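Local coordinates for protein 70 kDa peptidylprolyl isomerase, putative (Plasmodium falciparum, PDB 2FBN) that is a putative FK506-binding peptidylprolyl isomerase whose C-terminal tetratricopeptide repeat domain interacts with the C-terminal pentapeptide of Hsp90, at residues D66-I69 against H70-E73. Sequence-based numbering, arbitrary orientation.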
loop_
_atom_site.group_PDB
_atom_site.type_symbol
_atom_site.label_atom_id
_atom_site.label_comp_id
_atom_site.label_asym_id
_atom_site.label_seq_id
_atom_site.Cartn_x
_atom_site.Cartn_y
_atom_site.Cartn_z
ATOM N N ASP A 66 -9.282 5.465 -0.246
ATOM C CA ASP A 66 -10.155 4.288 -0.077
ATOM C C ASP A 66 -11.426 4.347 -0.945
ATOM O O ASP A 66 -11.955 3.306 -1.349
ATOM C CB ASP A 66 -10.524 4.121 1.393
ATOM C CG ASP A 66 -9.345 3.664 2.257
ATOM O OD1 ASP A 66 -8.335 3.186 1.715
ATOM O OD2 ASP A 66 -9.454 3.776 3.493
ATOM N N PHE A 67 -11.886 5.561 -1.256
ATOM C CA PHE A 67 -13.032 5.725 -2.164
ATOM C C PHE A 67 -12.768 5.204 -3.564
ATOM O O PHE A 67 -13.702 4.930 -4.294
ATOM C CB PHE A 67 -13.503 7.165 -2.213
ATOM C CG PHE A 67 -14.389 7.512 -1.072
ATOM C CD1 PHE A 67 -15.722 7.100 -1.068
ATOM C CD2 PHE A 67 -13.891 8.218 0.018
ATOM C CE1 PHE A 67 -16.561 7.412 0.019
ATOM C CE2 PHE A 67 -14.713 8.528 1.099
ATOM C CZ PHE A 67 -16.058 8.121 1.093
ATOM N N PHE A 68 -11.488 5.044 -3.913
ATOM C CA PHE A 68 -11.109 4.596 -5.250
ATOM C C PHE A 68 -10.689 3.127 -5.336
ATOM O O PHE A 68 -10.269 2.677 -6.391
ATOM C CB PHE A 68 -10.021 5.515 -5.820
ATOM C CG PHE A 68 -10.468 6.940 -5.925
ATOM C CD1 PHE A 68 -11.681 7.243 -6.552
ATOM C CD2 PHE A 68 -9.688 7.973 -5.412
ATOM C CE1 PHE A 68 -12.126 8.576 -6.642
ATOM C CE2 PHE A 68 -10.121 9.304 -5.515
ATOM C CZ PHE A 68 -11.339 9.593 -6.124
ATOM N N ILE A 69 -10.819 2.381 -4.238
ATOM C CA ILE A 69 -10.591 0.933 -4.285
ATOM C C ILE A 69 -11.558 0.314 -5.307
ATOM O O ILE A 69 -12.758 0.649 -5.359
ATOM C CB ILE A 69 -10.764 0.287 -2.875
ATOM C CG1 ILE A 69 -9.739 0.884 -1.911
ATOM C CG2 ILE A 69 -10.619 -1.251 -2.931
ATOM C CD1 ILE A 69 -9.957 0.494 -0.462
ATOM N N HIS A 70 -11.031 -0.595 -6.125
ATOM C CA HIS A 70 -11.819 -1.267 -7.172
ATOM C C HIS A 70 -12.525 -0.309 -8.138
ATOM O O HIS A 70 -13.726 -0.460 -8.387
ATOM C CB HIS A 70 -12.869 -2.235 -6.583
ATOM C CG HIS A 70 -12.332 -3.189 -5.564
ATOM N ND1 HIS A 70 -11.097 -3.795 -5.668
ATOM C CD2 HIS A 70 -12.891 -3.670 -4.426
ATOM C CE1 HIS A 70 -10.909 -4.591 -4.626
ATOM N NE2 HIS A 70 -11.989 -4.538 -3.862
ATOM N N THR A 71 -11.782 0.674 -8.657
ATOM C CA THR A 71 -12.336 1.602 -9.648
ATOM C C THR A 71 -11.502 1.550 -10.932
ATOM O O THR A 71 -11.476 2.526 -11.702
ATOM C CB THR A 71 -12.408 3.065 -9.117
ATOM O OG1 THR A 71 -11.100 3.507 -8.756
ATOM C CG2 THR A 71 -13.342 3.177 -7.900
ATOM N N GLU A 72 -10.809 0.427 -11.149
ATOM C CA GLU A 72 -9.890 0.291 -12.301
ATOM C C GLU A 72 -10.620 0.363 -13.629
ATOM O O GLU A 72 -10.033 0.759 -14.645
ATOM C CB GLU A 72 -9.101 -1.024 -12.258
ATOM C CG GLU A 72 -8.117 -1.157 -11.107
ATOM C CD GLU A 72 -8.699 -1.896 -9.906
ATOM O OE1 GLU A 72 -9.941 -2.065 -9.836
ATOM O OE2 GLU A 72 -7.901 -2.313 -9.029
ATOM N N GLU A 73 -11.894 -0.023 -13.609
ATOM C CA GLU A 73 -12.683 -0.193 -14.822
ATOM C C GLU A 73 -13.645 0.966 -15.085
ATOM O O GLU A 73 -14.534 0.873 -15.944
ATOM C CB GLU A 73 -13.426 -1.519 -14.765
ATOM C CG GLU A 73 -12.542 -2.636 -14.240
ATOM C CD GLU A 73 -13.040 -3.998 -14.613
ATOM O OE1 GLU A 73 -14.244 -4.270 -14.406
ATOM O OE2 GLU A 73 -12.212 -4.796 -15.107
HETATM O O HOH W 1 -8.906 0.951 -8.295
#
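I69 sets its CG2 methyl over the centre of one face of the H70 imidazole, 3.5 Å from the ring centroid and almost exactly along the ring normal, a CH-pi contact between neighbours in sequence. The methyl reaches this place because it stands anti to the I69 backbone N, beside the carbonyl carbon that leads into H70, while CG1 turns the other way. H70 itself has both backbone angles positive, in the left-handed helical region, and the chain bends there. One residue on, T71 turns back: its OG1 donates a short hydrogen bond of 2.6 Å to F68 O, arriving at a C=O...O angle of 123° and tilted 27° from the carbonyl plane. With chi1 at 59°, OG1 sits between the T71 backbone N and carbonyl carbon, and CG2 packs at 3.5 Å from the same F68 O. A water donates to F68 O at 2.9 Å and accepts from T71 N at 2.9 Å, giving that carbonyl a second donor and bridging the two backbones. The bend lies in the loop joining helix 54-66 to helix 77-100 in this all-helical tetratricopeptide repeat domain, just after a type I turn from D66 to I69 with a 3.2 Å bond from I69 N to D66 O. From here the F68 side chain packs against A38 of helix 31-50 and I86 of helix 77-100; NZ of K83 in the latter also hydrogen-bonds T71 OG1, so two bonds grip this hydroxyl. The H70 imidazole reaches the second subunit, where its NE2 hydrogen-bonds OD1 of N132 and the ring meets F137 of that subunit edge-to-face.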